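Local atomic coordinates of manganese lipoxygenase (Gaeumannomyces graminis, PDB entry 5FX8), a protein that oxygenates linoleic and alpha-linolenic acids with a catalytic manganese ion to 11S- and 13R-hydroperoxides, the 11S product being converted to 13R. Residues Ala104-Ala109 against Arg541-Asp546; Tyr112-Glu117 against Trp142-Pro147. All blocks are in the same frame, centred on the assembly; numbering follows the deposited sequence.

Contact 1 of 2, residues Ala104-Ala109 against Arg541-Asp546. With NAG (2-acetamido-2-deoxy-beta-D-glucopyranose), chain F; NAG (2-acetamido-2-deoxy-beta-D-glucopyranose), chain B.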
loop_
_atom_site.group_PDB
_atom_site.type_symbol
_atom_site.label_atom_id
_atom_site.label_comp_id
_atom_site.label_asym_id
_atom_site.label_seq_id
_atom_site.Cartn_x
_atom_site.Cartn_y
_atom_site.Cartn_z
ATOM N N ALA A 104 -3.219 -8.232 6.473
ATOM C CA ALA A 104 -3.393 -6.921 7.116
ATOM C C ALA A 104 -3.212 -6.928 8.628
ATOM O O ALA A 104 -2.987 -5.869 9.213
ATOM C CB ALA A 104 -4.776 -6.354 6.818
ATOM N N ALA A 105 -3.300 -8.091 9.261
ATOM C CA ALA A 105 -3.289 -8.173 10.711
ATOM C C ALA A 105 -2.058 -7.506 11.315
ATOM O O ALA A 105 -2.167 -6.670 12.216
ATOM C CB ALA A 105 -3.381 -9.639 11.121
ATOM N N ASN A 106 -0.873 -7.889 10.865
ATOM C CA ASN A 106 0.345 -7.374 11.474
ATOM C C ASN A 106 0.431 -5.849 11.347
ATOM O O ASN A 106 0.663 -5.142 12.337
ATOM C CB ASN A 106 1.515 -8.101 10.821
ATOM C CG ASN A 106 2.849 -7.756 11.391
ATOM O OD1 ASN A 106 3.015 -6.835 12.165
ATOM N ND2 ASN A 106 3.843 -8.502 10.963
ATOM N N GLN A 107 0.209 -5.317 10.149
ATOM C CA GLN A 107 0.335 -3.882 9.977
ATOM C C GLN A 107 -0.735 -3.120 10.768
ATOM O O GLN A 107 -0.458 -2.046 11.318
ATOM C CB GLN A 107 0.288 -3.539 8.498
ATOM C CG GLN A 107 0.350 -2.050 8.185
ATOM C CD GLN A 107 1.757 -1.476 8.123
ATOM O OE1 GLN A 107 2.736 -2.195 8.117
ATOM N NE2 GLN A 107 1.850 -0.165 8.075
ATOM N N THR A 108 -1.951 -3.665 10.868
ATOM C CA THR A 108 -2.997 -2.963 11.606
ATOM C C THR A 108 -2.682 -2.901 13.091
ATOM O O THR A 108 -2.740 -1.827 13.709
ATOM C CB THR A 108 -4.338 -3.639 11.401
ATOM O OG1 THR A 108 -4.568 -3.833 10.017
ATOM C CG2 THR A 108 -5.413 -2.762 11.918
ATOM N N ALA A 109 -2.364 -4.055 13.684
ATOM C CA ALA A 109 -2.017 -4.083 15.095
ATOM C C ALA A 109 -0.856 -3.154 15.377
ATOM O O ALA A 109 -0.883 -2.382 16.338
ATOM C CB ALA A 109 -1.687 -5.500 15.533
ATOM N N ARG A 541 2.374 -1.039 4.040
ATOM C CA ARG A 541 2.628 -2.456 4.276
ATOM C C ARG A 541 4.128 -2.634 4.473
ATOM O O ARG A 541 4.862 -2.880 3.521
ATOM C CB ARG A 541 2.126 -3.330 3.133
ATOM C CG ARG A 541 0.644 -3.640 3.139
ATOM C CD ARG A 541 0.238 -4.539 4.300
ATOM N NE ARG A 541 -1.198 -4.787 4.332
ATOM C CZ ARG A 541 -2.091 -3.891 4.730
ATOM N NH1 ARG A 541 -1.694 -2.702 5.114
ATOM N NH2 ARG A 541 -3.374 -4.164 4.718
ATOM N N ALA A 542 4.563 -2.563 5.715
ATOM C CA ALA A 542 5.959 -2.677 6.084
ATOM C C ALA A 542 6.546 -4.070 5.875
ATOM O O ALA A 542 7.766 -4.208 5.894
ATOM C CB ALA A 542 6.112 -2.252 7.546
ATOM N N GLN A 543 5.742 -5.102 5.678
ATOM C CA GLN A 543 6.242 -6.470 5.622
ATOM C C GLN A 543 6.487 -6.970 4.202
ATOM O O GLN A 543 6.907 -8.115 4.041
ATOM C CB GLN A 543 5.277 -7.444 6.313
ATOM C CG GLN A 543 4.517 -6.952 7.530
ATOM C CD GLN A 543 3.503 -5.915 7.172
ATOM O OE1 GLN A 543 3.004 -5.888 6.056
ATOM N NE2 GLN A 543 3.259 -5.014 8.077
ATOM N N VAL A 544 6.214 -6.138 3.189
ATOM C CA VAL A 544 6.308 -6.529 1.788
ATOM C C VAL A 544 7.666 -7.151 1.488
ATOM O O VAL A 544 7.757 -8.199 0.841
ATOM C CB VAL A 544 6.028 -5.305 0.898
ATOM C CG1 VAL A 544 6.335 -5.584 -0.490
ATOM C CG2 VAL A 544 4.624 -5.026 0.915
ATOM N N GLY A 545 8.734 -6.531 1.979
ATOM C CA GLY A 545 10.076 -7.048 1.871
ATOM C C GLY A 545 10.289 -8.475 2.314
ATOM O O GLY A 545 10.748 -9.292 1.514
ATOM N N ASP A 546 9.992 -8.792 3.579
ATOM C CA ASP A 546 10.206 -10.142 4.088
ATOM C C ASP A 546 9.264 -11.154 3.457
ATOM O O ASP A 546 9.593 -12.341 3.392
ATOM C CB ASP A 546 10.045 -10.172 5.598
ATOM C CG ASP A 546 10.844 -9.091 6.293
ATOM O OD1 ASP A 546 12.090 -9.216 6.352
ATOM O OD2 ASP A 546 10.227 -8.128 6.795
HETATM C C1 NAG F . 5.194 -8.278 11.382
HETATM C C2 NAG F . 5.821 -9.607 11.775
HETATM C C3 NAG F . 7.286 -9.417 12.118
HETATM C C4 NAG F . 8.006 -8.740 10.960
HETATM C C5 NAG F . 7.302 -7.440 10.590
HETATM C C6 NAG F . 7.883 -6.796 9.356
HETATM C C7 NAG F . 4.373 -11.301 12.781
HETATM C C8 NAG F . 3.676 -11.753 14.027
HETATM N N2 NAG F . 5.106 -10.193 12.892
HETATM O O3 NAG F . 7.849 -10.696 12.390
HETATM O O4 NAG F . 9.357 -8.461 11.297
HETATM O O5 NAG F . 5.923 -7.701 10.298
HETATM O O6 NAG F . 7.875 -7.702 8.260
HETATM O O7 NAG F . 4.279 -11.914 11.726
HETATM C C1 NAG B . 10.216 -9.216 10.410
HETATM C C2 NAG B . 11.637 -8.676 10.579
HETATM C C3 NAG B . 12.628 -9.488 9.761
HETATM C C4 NAG B . 12.481 -10.978 10.035
HETATM C C5 NAG B . 11.028 -11.397 9.842
HETATM C C6 NAG B . 10.783 -12.836 10.207
HETATM C C7 NAG B . 11.636 -6.261 11.020
HETATM C C8 NAG B . 11.717 -4.902 10.404
HETATM N N2 NAG B . 11.694 -7.285 10.170
HETATM O O3 NAG B . 13.934 -9.043 10.107
HETATM O O4 NAG B . 13.335 -11.714 9.164
HETATM O O5 NAG B . 10.191 -10.613 10.701
HETATM O O6 NAG B . 12.001 -13.460 10.578
HETATM O O7 NAG B . 11.526 -6.426 12.228
#

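Contact 2 of 2, residues Tyr112-Glu117 against Trp142-Pro147. With NAG (2-acetamido-2-deoxy-beta-D-glucopyranose), chain K; NAG (2-acetamido-2-deoxy-beta-D-glucopyranose), chain N.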
loop_
_atom_site.group_PDB
_atom_site.type_symbol
_atom_site.label_atom_id
_atom_site.label_comp_id
_atom_site.label_asym_id
_atom_site.label_seq_id
_atom_site.Cartn_x
_atom_site.Cartn_y
_atom_site.Cartn_z
ATOM N N TYR A 112 -1.879 0.596 15.317
ATOM C CA TYR A 112 -2.609 1.007 16.507
ATOM C C TYR A 112 -1.678 1.141 17.705
ATOM O O TYR A 112 -1.753 2.122 18.455
ATOM C CB TYR A 112 -3.716 0.008 16.779
ATOM C CG TYR A 112 -4.917 0.256 15.935
ATOM C CD1 TYR A 112 -5.337 1.539 15.688
ATOM C CD2 TYR A 112 -5.641 -0.791 15.390
ATOM C CE1 TYR A 112 -6.431 1.781 14.922
ATOM C CE2 TYR A 112 -6.738 -0.556 14.622
ATOM C CZ TYR A 112 -7.129 0.742 14.385
ATOM O OH TYR A 112 -8.244 1.039 13.629
ATOM N N ARG A 113 -0.784 0.173 17.892
ATOM C CA ARG A 113 0.184 0.270 18.978
ATOM C C ARG A 113 1.042 1.544 18.864
ATOM O O ARG A 113 1.156 2.320 19.822
ATOM C CB ARG A 113 1.022 -0.997 18.987
ATOM C CG ARG A 113 2.022 -1.098 20.069
ATOM C CD ARG A 113 3.039 -2.130 19.678
ATOM N NE ARG A 113 2.376 -3.279 19.086
ATOM C CZ ARG A 113 2.974 -4.134 18.265
ATOM N NH1 ARG A 113 4.251 -3.948 17.956
ATOM N NH2 ARG A 113 2.298 -5.170 17.757
ATOM N N GLU A 114 1.598 1.822 17.683
ATOM C CA GLU A 114 2.431 3.010 17.530
ATOM C C GLU A 114 1.622 4.302 17.536
ATOM O O GLU A 114 2.175 5.366 17.823
ATOM C CB GLU A 114 3.270 2.902 16.241
ATOM C CG GLU A 114 4.027 1.594 16.170
ATOM C CD GLU A 114 5.184 1.568 15.189
ATOM O OE1 GLU A 114 4.964 1.769 13.988
ATOM O OE2 GLU A 114 6.331 1.327 15.609
ATOM N N ALA A 115 0.339 4.249 17.209
ATOM C CA ALA A 115 -0.513 5.421 17.382
ATOM C C ALA A 115 -0.771 5.687 18.850
ATOM O O ALA A 115 -0.814 6.841 19.289
ATOM C CB ALA A 115 -1.839 5.227 16.657
ATOM N N ASN A 116 -0.960 4.628 19.621
ATOM C CA ASN A 116 -1.196 4.813 21.034
ATOM C C ASN A 116 0.040 5.384 21.697
ATOM O O ASN A 116 -0.058 6.276 22.546
ATOM C CB ASN A 116 -1.618 3.483 21.656
ATOM C CG ASN A 116 -3.111 3.279 21.635
ATOM O OD1 ASN A 116 -3.739 3.317 22.669
ATOM N ND2 ASN A 116 -3.685 3.068 20.466
ATOM N N GLU A 117 1.220 4.917 21.288
ATOM C CA GLU A 117 2.448 5.468 21.843
ATOM C C GLU A 117 2.617 6.925 21.440
ATOM O O GLU A 117 2.928 7.785 22.275
ATOM C CB GLU A 117 3.650 4.644 21.404
ATOM C CG GLU A 117 3.698 3.204 21.956
ATOM C CD GLU A 117 4.660 2.289 21.159
ATOM O OE1 GLU A 117 5.347 2.800 20.250
ATOM O OE2 GLU A 117 4.718 1.060 21.409
ATOM N N TRP A 142 6.391 5.612 14.683
ATOM C CA TRP A 142 5.996 4.875 13.495
ATOM C C TRP A 142 7.163 4.122 12.879
ATOM O O TRP A 142 7.188 3.891 11.677
ATOM C CB TRP A 142 5.372 5.798 12.462
ATOM C CG TRP A 142 4.413 6.753 13.023
ATOM C CD1 TRP A 142 4.627 8.062 13.286
ATOM C CD2 TRP A 142 3.057 6.491 13.362
ATOM N NE1 TRP A 142 3.486 8.643 13.783
ATOM C CE2 TRP A 142 2.505 7.694 13.839
ATOM C CE3 TRP A 142 2.254 5.353 13.316
ATOM C CZ2 TRP A 142 1.200 7.787 14.272
ATOM C CZ3 TRP A 142 0.958 5.452 13.742
ATOM C CH2 TRP A 142 0.442 6.659 14.214
ATOM N N LYS A 143 8.129 3.733 13.709
ATOM C CA LYS A 143 9.306 3.028 13.229
ATOM C C LYS A 143 8.983 1.658 12.660
ATOM O O LYS A 143 9.732 1.165 11.814
ATOM C CB LYS A 143 10.311 2.871 14.349
ATOM C CG LYS A 143 11.086 4.111 14.620
ATOM C CD LYS A 143 11.769 4.002 15.970
ATOM C CE LYS A 143 13.043 4.830 16.042
ATOM N NZ LYS A 143 13.644 4.693 17.402
ATOM N N GLU A 144 7.928 1.001 13.133
ATOM C CA GLU A 144 7.593 -0.302 12.579
ATOM C C GLU A 144 6.533 -0.212 11.484
ATOM O O GLU A 144 6.597 -0.954 10.501
ATOM C CB GLU A 144 7.136 -1.246 13.689
ATOM C CG GLU A 144 8.210 -1.642 14.705
ATOM C CD GLU A 144 7.620 -2.249 15.989
ATOM O OE1 GLU A 144 6.970 -1.523 16.777
ATOM O OE2 GLU A 144 7.802 -3.458 16.219
ATOM N N SER A 145 5.577 0.697 11.630
ATOM C CA SER A 145 4.536 0.905 10.633
ATOM C C SER A 145 5.088 1.522 9.370
ATOM O O SER A 145 4.650 1.190 8.267
ATOM C CB SER A 145 3.463 1.823 11.198
ATOM O OG SER A 145 2.859 1.222 12.311
ATOM N N VAL A 146 6.004 2.462 9.522
ATOM C CA VAL A 146 6.594 3.174 8.407
ATOM C C VAL A 146 8.108 3.130 8.562
ATOM O O VAL A 146 8.728 4.146 8.889
ATOM C CB VAL A 146 6.062 4.605 8.352
ATOM C CG1 VAL A 146 6.491 5.259 7.090
ATOM C CG2 VAL A 146 4.556 4.577 8.464
ATOM N N PRO A 147 8.747 1.994 8.301
ATOM C CA PRO A 147 10.175 1.878 8.625
ATOM C C PRO A 147 11.048 2.892 7.926
ATOM O O PRO A 147 12.002 3.378 8.531
ATOM C CB PRO A 147 10.509 0.454 8.189
ATOM C CG PRO A 147 9.232 -0.227 8.114
ATOM C CD PRO A 147 8.246 0.776 7.666
HETATM C C1 NAG K . -5.101 2.858 20.378
HETATM C C2 NAG K . -5.687 3.897 19.458
HETATM C C3 NAG K . -7.187 3.694 19.328
HETATM C C4 NAG K . -7.468 2.279 18.864
HETATM C C5 NAG K . -6.829 1.317 19.838
HETATM C C6 NAG K . -6.964 -0.118 19.425
HETATM C C7 NAG K . -5.001 6.236 19.202
HETATM C C8 NAG K . -4.703 7.511 19.912
HETATM N N2 NAG K . -5.386 5.218 19.969
HETATM O O3 NAG K . -7.710 4.579 18.355
HETATM O O4 NAG K . -8.868 2.056 18.786
HETATM O O5 NAG K . -5.425 1.581 19.913
HETATM O O6 NAG K . -6.255 -0.925 20.351
HETATM O O7 NAG K . -4.920 6.138 17.995
HETATM C C1 NAG N . 6.636 -4.056 21.207
HETATM C C2 NAG N . 8.071 -3.926 20.651
HETATM C C3 NAG N . 8.178 -4.564 19.264
HETATM C C4 NAG N . 7.650 -5.991 19.288
HETATM C C5 NAG N . 6.211 -5.970 19.785
HETATM C C6 NAG N . 5.583 -7.335 19.923
HETATM C C7 NAG N . 9.392 -1.991 21.450
HETATM C C8 NAG N . 9.706 -0.541 21.233
HETATM N N2 NAG N . 8.500 -2.533 20.607
HETATM O O3 NAG N . 9.546 -4.564 18.877
HETATM O O4 NAG N . 7.730 -6.590 18.000
HETATM O O5 NAG N . 6.191 -5.407 21.099
HETATM O O6 NAG N . 4.585 -7.291 20.937
HETATM O O7 NAG N . 9.916 -2.636 22.349
HETATM O O HOH W 1 5.356 4.959 17.493
#

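Contact 1 of 2, residues Ala104-Ala109 against Arg541-Asp546
Gln107 OE1 takes two hydrogen bonds from the loop that follows helix 526-539. The backbone N of Ala542 gives a nearly straight one (Ala542 N to Gln107 OE1 3.0 Å), approaching from above the plane of the amide. Gln543 NE2 comes 2.9 Å from the same Gln107 OE1, in that plane and on a lone pair, but along a more bent N-H direction. With CG anti to its backbone N (chi1 177°), Gln107 leaves the helix toward the loop, and a bend at chi2 (85°) turns its carbonyl to both donors. Its NE2 is held by Ala537 O, so both ends of the amide are used, and a glutamine, donor and acceptor in one group, suits the place. The amides of Gln107 and Gln543 are steeply turned against each other, 72° between planes.

Arg541 starts away from the helix, yet its end returns: Arg541 NH2 lies 3.3 Å from Ala104 CB and NH1 3.7 Å from Gln107 CG. Small Ala104 lets the guanidinium lie close to the helix, while Arg538 O receives a hydrogen bond from NH1. The side chain of Arg541 is also about 4 Å from that of Val618, whose terminal carboxylate is a manganese ligand. Outside, Asn106 ND2 is bonded to the first NAG, whose O5 is 3.2 Å from Gln543 CG and whose O6 donates to Asp546 OD2 at 2.8 Å. The glycan thus makes a second, outer bridge between helix and loop, whereas the buried bonds of Gln107 satisfy loop donors and probably help to position Arg541 beside the metal-binding C-terminus.

Contact 2 of 2, residues Tyr112-Glu117 against Trp142-Pro147
Residues 112-117 of helix 86-124 lie beside a loop that turns through helical conformations at 143-145, Glu114 CA and Trp142 CA being 5.7 Å apart, and the turn directs the backbone N-H groups of Glu144 and Ser145 at the helix. Glu114 meets them with its carboxylate. Glu114 OE2 accepts from Glu144 N (3.0 Å) on its syn lone pair. Glu114 OE1 accepts hydrogen bonds of 2.7 Å from both Ser145 N, on the syn side, and Ser145 OG, on the anti side; both donors approach from the same face of the carboxylate. CG of Glu114 stands beside the backbone N (chi1 -52°) and the chain then runs extended, the length needed to bring both oxygens to the turn. A water joins Glu114 O to Trp142 N.

Beside this polar patch the Trp142 ring lies against the helix, with CH2 3.6 Å from Ala115 CB; the small alanine admits the broad indole, whose NE1 is bonded to Leu137 O. Farther out, Glu144 OE1 approaches Glu114 OE2, two acceptors that would repel if both are charged. Arg113 NH1 forms a long salt bridge with Glu144 OE1 (3.8 Å) and probably offsets part of this. Asn116 carries a NAG whose C6 lies over one face of the Tyr112 ring, toward its rim. With three good donors, the turn should stabilise Glu114 as a carboxylate, although the neighbouring Glu144 would work against this.

In the fold
Both contacts use the long helix 86-124, contact 1 near its middle and contact 2 about two turns later, toward its C-terminal end, with centres 11 Å apart on the same side of the chain's centre. Along the sequence contact 2, a local return of the chain, is nested inside the loop of more than 400 residues closed by contact 1. The contacts touch: Gln107 NE2, on the helix, probably bonds to Ser145 O, and the loops themselves meet where Ala542 CB packs on Glu144 O and Pro147 CD. Together they tie a glycosylated outer helix to two loops of the same lipoxygenase fold, contact 1 reaching toward the manganese site, while residues of that helix also pack against the second subunit.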